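Local coordinates for protein glutathione S-transferase (Rhodospirillum rubrum F11, PDB 4O7H) that probably conjugates glutathione to electrophilic substrates as a dimeric glutathione S-transferase, at residues 134-148 and 178-190. Sequence-based numbering, arbitrary orientation.
Sequences RANVHTHLRYISWLI and DVPWEDHPQAKEW
Leu141 and His184 carry the middle of this contact, where helix 127-150 lies against the loop and helix start of 178-190 within the all-helical C-terminal GST domain. Going outward along Leu141, CB sits over one face of the His184 ring, offset toward its rim, a CH-pi contact 3.6 Å from CB to the ring centroid. CG lies anti to the carbonyl carbon (chi1 -70°), and chi2 then sends the two methyls to different partners. CD1 lies beside His184 ND1, Pro180 CD and Val179 CG1, while CD2 drops onto Ala187 CB (3.7 Å) and approaches the indole of Trp181. At the rim of the His184 ring, Arg142 CG meets NE2, and His138 brings its own ring up rim to rim, the planes 55° apart. ND1 of His184 points back to Pro180 O in a weak but fairly straight bond. Were His184 cut back to an alanine, Leu141 CB would probably lose its aromatic cover, Pro180 O its weak ND1 partner, and a gap would open beside His138. Pro180 CG in turn covers a face of the His138 ring. Further along, Ala187 N gives a weak bond to Ser145 OG (3.2 Å), and a water joins that hydroxyl to Gln186 N and OE1. Here the helix axes come within 7.8 Å, crossing at 74°, and Ile144 CG2 packs on both Ala187 CB and Trp190 CE3. At the other end Arg134 NH1 makes a short, bent salt bridge to Asp178 OD1 (2.6 Å), meeting the anti side of the carboxylate somewhat out of its plane; Lys114 bridges to OD2. With that charge pair at the edge and the Ser145 link weak, apolar and CH-pi contacts probably do most of the holding.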
loop_
_atom_site.group_PDB
_atom_site.type_symbol
_atom_site.label_atom_id
_atom_site.label_comp_id
_atom_site.label_asym_id
_atom_site.label_seq_id
_atom_site.Cartn_x
_atom_site.Cartn_y
_atom_site.Cartn_z
ATOM N N ARG A 134 -2.426 2.612 21.145
ATOM C CA ARG A 134 -2.717 3.830 21.885
ATOM C C ARG A 134 -1.473 4.669 22.078
ATOM O O ARG A 134 -1.528 5.881 22.020
ATOM C CB ARG A 134 -3.376 3.492 23.253
ATOM C CG ARG A 134 -4.839 3.093 23.120
ATOM C CD ARG A 134 -5.467 2.510 24.387
ATOM N NE ARG A 134 -5.304 3.461 25.465
ATOM C CZ ARG A 134 -6.069 4.531 25.635
ATOM N NH1 ARG A 134 -7.094 4.777 24.811
ATOM N NH2 ARG A 134 -5.815 5.359 26.639
ATOM N N ALA A 135 -0.321 4.038 22.277
ATOM C CA ALA A 135 0.913 4.809 22.430
ATOM C C ALA A 135 1.367 5.405 21.102
ATOM O O ALA A 135 1.811 6.541 21.037
ATOM C CB ALA A 135 1.997 3.928 23.017
ATOM N N ASN A 136 1.236 4.618 20.039
ATOM C CA ASN A 136 1.737 4.975 18.716
ATOM C C ASN A 136 0.930 6.075 18.078
ATOM O O ASN A 136 1.456 6.878 17.316
ATOM C CB ASN A 136 1.694 3.741 17.800
ATOM C CG ASN A 136 2.778 2.721 18.130
ATOM O OD1 ASN A 136 3.781 3.070 18.744
ATOM N ND2 ASN A 136 2.580 1.510 17.739
ATOM N N VAL A 137 -0.338 6.201 18.438
ATOM C CA VAL A 137 -1.155 7.262 17.807
ATOM C C VAL A 137 -0.626 8.647 18.191
ATOM O O VAL A 137 -0.719 9.583 17.430
ATOM C CB VAL A 137 -2.676 7.128 18.091
ATOM C CG1 VAL A 137 -3.048 7.530 19.486
ATOM C CG2 VAL A 137 -3.469 7.985 17.091
ATOM N N HIS A 138 -0.002 8.773 19.363
ATOM C CA HIS A 138 0.595 10.061 19.707
ATOM C C HIS A 138 1.663 10.560 18.686
ATOM O O HIS A 138 1.695 11.732 18.356
ATOM C CB HIS A 138 1.241 9.978 21.088
ATOM C CG HIS A 138 0.264 9.987 22.212
ATOM N ND1 HIS A 138 -0.243 11.143 22.752
ATOM C CD2 HIS A 138 -0.295 8.971 22.904
ATOM C CE1 HIS A 138 -1.076 10.843 23.726
ATOM N NE2 HIS A 138 -1.134 9.534 23.832
ATOM N N THR A 139 2.552 9.688 18.242
ATOM C CA THR A 139 3.622 10.069 17.313
ATOM C C THR A 139 3.027 10.580 16.015
ATOM O O THR A 139 3.479 11.575 15.446
ATOM C CB THR A 139 4.512 8.866 17.003
ATOM O OG1 THR A 139 4.880 8.213 18.240
ATOM C CG2 THR A 139 5.728 9.283 16.260
ATOM N N HIS A 140 1.976 9.892 15.570
ATOM C CA HIS A 140 1.268 10.332 14.356
ATOM C C HIS A 140 0.540 11.646 14.481
ATOM O O HIS A 140 0.533 12.452 13.538
ATOM C CB HIS A 140 0.332 9.244 13.876
ATOM C CG HIS A 140 1.076 8.055 13.397
ATOM N ND1 HIS A 140 1.558 7.961 12.105
ATOM C CD2 HIS A 140 1.478 6.935 14.040
ATOM C CE1 HIS A 140 2.244 6.837 11.984
ATOM N NE2 HIS A 140 2.232 6.210 13.148
ATOM N N LEU A 141 -0.135 11.832 15.623
ATOM C CA LEU A 141 -0.764 13.104 15.879
ATOM C C LEU A 141 0.220 14.252 15.985
ATOM O O LEU A 141 -0.094 15.330 15.521
ATOM C CB LEU A 141 -1.645 13.061 17.110
ATOM C CG LEU A 141 -2.908 12.229 16.903
ATOM C CD1 LEU A 141 -3.485 11.822 18.252
ATOM C CD2 LEU A 141 -3.961 12.934 16.048
ATOM N N ARG A 142 1.402 14.012 16.557
ATOM C CA ARG A 142 2.426 15.058 16.608
ATOM C C ARG A 142 2.883 15.446 15.198
ATOM O O ARG A 142 3.118 16.638 14.891
ATOM C CB ARG A 142 3.656 14.625 17.448
ATOM C CG ARG A 142 3.411 14.528 18.938
ATOM C CD ARG A 142 4.726 14.589 19.748
ATOM N NE ARG A 142 5.591 13.460 19.451
ATOM C CZ ARG A 142 5.475 12.264 20.015
ATOM N NH1 ARG A 142 4.523 12.036 20.912
ATOM N NH2 ARG A 142 6.305 11.291 19.661
ATOM N N TYR A 143 2.981 14.450 14.317
ATOM C CA TYR A 143 3.378 14.714 12.941
ATOM C C TYR A 143 2.335 15.504 12.178
ATOM O O TYR A 143 2.625 16.420 11.449
ATOM C CB TYR A 143 3.706 13.390 12.231
ATOM C CG TYR A 143 4.312 13.531 10.882
ATOM C CD1 TYR A 143 5.310 14.465 10.646
ATOM C CD2 TYR A 143 3.881 12.747 9.829
ATOM C CE1 TYR A 143 5.879 14.593 9.387
ATOM C CE2 TYR A 143 4.445 12.854 8.578
ATOM C CZ TYR A 143 5.445 13.776 8.361
ATOM O OH TYR A 143 5.990 13.958 7.134
ATOM N N ILE A 144 1.073 15.111 12.327
ATOM C CA ILE A 144 -0.015 15.870 11.744
ATOM C C ILE A 144 0.007 17.315 12.212
ATOM O O ILE A 144 -0.119 18.244 11.420
ATOM C CB ILE A 144 -1.365 15.189 12.071
ATOM C CG1 ILE A 144 -1.482 13.856 11.328
ATOM C CG2 ILE A 144 -2.518 16.125 11.758
ATOM C CD1 ILE A 144 -2.682 13.044 11.712
ATOM N N SER A 145 0.182 17.487 13.524
ATOM C CA SER A 145 0.223 18.833 14.079
ATOM C C SER A 145 1.361 19.665 13.450
ATOM O O SER A 145 1.161 20.819 13.111
ATOM C CB SER A 145 0.402 18.807 15.581
ATOM O OG SER A 145 -0.739 18.230 16.238
ATOM N N TRP A 146 2.510 19.045 13.285
ATOM C CA TRP A 146 3.675 19.695 12.614
ATOM C C TRP A 146 3.372 20.109 11.180
ATOM O O TRP A 146 3.563 21.291 10.776
ATOM C CB TRP A 146 4.892 18.755 12.680
ATOM C CG TRP A 146 6.105 19.370 12.105
ATOM C CD1 TRP A 146 6.550 19.264 10.823
ATOM C CD2 TRP A 146 7.013 20.263 12.779
ATOM N NE1 TRP A 146 7.689 20.044 10.654
ATOM C CE2 TRP A 146 8.002 20.637 11.843
ATOM C CE3 TRP A 146 7.083 20.760 14.079
ATOM C CZ2 TRP A 146 9.052 21.532 12.157
ATOM C CZ3 TRP A 146 8.170 21.661 14.394
ATOM C CH2 TRP A 146 9.098 22.011 13.439
ATOM N N LEU A 147 2.785 19.187 10.406
ATOM C CA LEU A 147 2.424 19.490 9.019
ATOM C C LEU A 147 1.402 20.623 8.936
ATOM O O LEU A 147 1.548 21.570 8.171
ATOM C CB LEU A 147 1.921 18.199 8.311
ATOM C CG LEU A 147 2.903 17.059 8.179
ATOM C CD1 LEU A 147 2.103 15.875 7.671
ATOM C CD2 LEU A 147 4.029 17.474 7.211
ATOM N N ILE A 148 0.317 20.528 9.710
ATOM C CA ILE A 148 -0.804 21.473 9.595
ATOM C C ILE A 148 -0.438 22.821 10.221
ATOM O O ILE A 148 -1.076 23.804 9.930
ATOM C CB ILE A 148 -2.143 20.856 10.154
ATOM C CG1 ILE A 148 -3.361 21.564 9.536
ATOM C CG2 ILE A 148 -2.223 20.911 11.658
ATOM C CD1 ILE A 148 -3.468 21.245 8.063
ATOM N N ASP A 178 -10.245 5.910 21.133
ATOM C CA ASP A 178 -8.858 5.866 21.506
ATOM C C ASP A 178 -7.967 7.018 20.997
ATOM O O ASP A 178 -6.736 6.892 21.047
ATOM C CB ASP A 178 -8.272 4.506 21.056
ATOM C CG ASP A 178 -8.744 3.353 21.935
ATOM O OD1 ASP A 178 -8.762 3.560 23.168
ATOM O OD2 ASP A 178 -9.140 2.291 21.393
ATOM N N VAL A 179 -8.561 8.116 20.503
ATOM C CA VAL A 179 -7.741 9.242 20.083
ATOM C C VAL A 179 -7.557 10.247 21.219
ATOM O O VAL A 179 -8.546 10.792 21.706
ATOM C CB VAL A 179 -8.304 9.975 18.870
ATOM C CG1 VAL A 179 -7.295 10.936 18.369
ATOM C CG2 VAL A 179 -8.674 9.003 17.755
ATOM N N PRO A 180 -6.295 10.544 21.592
ATOM C CA PRO A 180 -5.999 11.537 22.648
ATOM C C PRO A 180 -5.988 12.950 22.096
ATOM O O PRO A 180 -4.946 13.640 22.019
ATOM C CB PRO A 180 -4.618 11.074 23.139
ATOM C CG PRO A 180 -3.968 10.555 21.904
ATOM C CD PRO A 180 -5.060 9.872 21.129
ATOM N N TRP A 181 -7.154 13.391 21.653
ATOM C CA TRP A 181 -7.284 14.633 20.926
ATOM C C TRP A 181 -6.706 15.833 21.688
ATOM O O TRP A 181 -6.056 16.699 21.103
ATOM C CB TRP A 181 -8.737 14.945 20.592
ATOM C CG TRP A 181 -9.389 14.041 19.595
ATOM C CD1 TRP A 181 -10.432 13.231 19.810
ATOM C CD2 TRP A 181 -9.029 13.880 18.208
ATOM N NE1 TRP A 181 -10.766 12.558 18.651
ATOM C CE2 TRP A 181 -9.936 12.957 17.649
ATOM C CE3 TRP A 181 -8.057 14.443 17.401
ATOM C CZ2 TRP A 181 -9.862 12.546 16.317
ATOM C CZ3 TRP A 181 -7.997 14.056 16.053
ATOM C CH2 TRP A 181 -8.908 13.121 15.541
ATOM N N GLU A 182 -6.967 15.903 22.982
ATOM C CA GLU A 182 -6.590 17.132 23.673
ATOM C C GLU A 182 -5.088 17.209 23.936
ATOM O O GLU A 182 -4.556 18.266 24.291
ATOM C CB GLU A 182 -7.400 17.280 24.952
ATOM C CG GLU A 182 -8.897 17.464 24.667
ATOM C CD GLU A 182 -9.286 18.833 24.134
ATOM O OE1 GLU A 182 -8.420 19.674 23.765
ATOM O OE2 GLU A 182 -10.496 19.119 24.099
ATOM N N ASP A 183 -4.380 16.104 23.737
ATOM C CA ASP A 183 -2.918 16.171 23.776
ATOM C C ASP A 183 -2.312 16.778 22.496
ATOM O O ASP A 183 -1.099 17.030 22.429
ATOM C CB ASP A 183 -2.316 14.804 24.034
ATOM C CG ASP A 183 -2.566 14.324 25.430
ATOM O OD1 ASP A 183 -2.617 15.183 26.317
ATOM O OD2 ASP A 183 -2.691 13.114 25.620
ATOM N N HIS A 184 -3.127 16.926 21.440
ATOM C CA HIS A 184 -2.644 17.335 20.113
ATOM C C HIS A 184 -3.614 18.325 19.479
ATOM O O HIS A 184 -4.304 18.017 18.465
ATOM C CB HIS A 184 -2.463 16.106 19.268
ATOM C CG HIS A 184 -1.471 15.150 19.840
ATOM N ND1 HIS A 184 -1.821 14.083 20.635
ATOM C CD2 HIS A 184 -0.126 15.147 19.769
ATOM C CE1 HIS A 184 -0.729 13.442 21.017
ATOM N NE2 HIS A 184 0.311 14.087 20.523
ATOM N N PRO A 185 -3.742 19.519 20.090
ATOM C CA PRO A 185 -4.772 20.461 19.677
ATOM C C PRO A 185 -4.728 20.898 18.187
ATOM O O PRO A 185 -5.776 21.149 17.597
ATOM C CB PRO A 185 -4.585 21.653 20.619
ATOM C CG PRO A 185 -3.220 21.474 21.234
ATOM C CD PRO A 185 -2.987 20.003 21.280
ATOM N N GLN A 186 -3.548 21.001 17.582
ATOM C CA GLN A 186 -3.479 21.429 16.179
ATOM C C GLN A 186 -4.080 20.303 15.286
ATOM O O GLN A 186 -4.810 20.585 14.334
ATOM C CB GLN A 186 -2.030 21.734 15.788
ATOM C CG GLN A 186 -1.461 22.881 16.629
ATOM C CD GLN A 186 0.068 22.903 16.709
ATOM O OE1 GLN A 186 0.704 21.911 17.064
ATOM N NE2 GLN A 186 0.652 24.039 16.373
ATOM N N ALA A 187 -3.715 19.066 15.561
ATOM C CA ALA A 187 -4.325 17.892 14.847
ATOM C C ALA A 187 -5.818 17.810 15.080
ATOM O O ALA A 187 -6.590 17.558 14.142
ATOM C CB ALA A 187 -3.700 16.559 15.269
ATOM N N LYS A 188 -6.243 18.061 16.322
ATOM C CA LYS A 188 -7.664 18.081 16.609
ATOM C C LYS A 188 -8.434 19.097 15.764
ATOM O O LYS A 188 -9.523 18.806 15.197
ATOM C CB LYS A 188 -7.864 18.394 18.099
ATOM C CG LYS A 188 -9.322 18.262 18.510
ATOM C CD LYS A 188 -9.575 18.726 19.935
ATOM C CE LYS A 188 -11.075 18.905 20.105
ATOM N NZ LYS A 188 -11.445 19.426 21.454
ATOM N N GLU A 189 -7.882 20.295 15.649
ATOM C CA GLU A 189 -8.520 21.326 14.844
ATOM C C GLU A 189 -8.615 20.952 13.379
ATOM O O GLU A 189 -9.597 21.231 12.750
ATOM C CB GLU A 189 -7.837 22.688 15.025
ATOM C CG GLU A 189 -8.245 23.327 16.359
ATOM C CD GLU A 189 -9.740 23.105 16.713
ATOM O OE1 GLU A 189 -10.654 23.623 15.979
ATOM O OE2 GLU A 189 -10.030 22.369 17.723
ATOM N N TRP A 190 -7.558 20.340 12.849
ATOM C CA TRP A 190 -7.550 19.882 11.472
ATOM C C TRP A 190 -8.609 18.811 11.260
ATOM O O TRP A 190 -9.368 18.844 10.282
ATOM C CB TRP A 190 -6.142 19.392 11.080
ATOM C CG TRP A 190 -6.188 18.411 9.878
ATOM C CD1 TRP A 190 -6.186 18.720 8.590
ATOM C CD2 TRP A 190 -6.240 16.986 9.949
ATOM N NE1 TRP A 190 -6.220 17.593 7.807
ATOM C CE2 TRP A 190 -6.282 16.503 8.637
ATOM C CE3 TRP A 190 -6.285 16.086 11.002
ATOM C CZ2 TRP A 190 -6.392 15.148 8.356
ATOM C CZ3 TRP A 190 -6.418 14.752 10.741
ATOM C CH2 TRP A 190 -6.448 14.283 9.421
HETATM O O HOH W 1 -0.939 20.170 18.675
#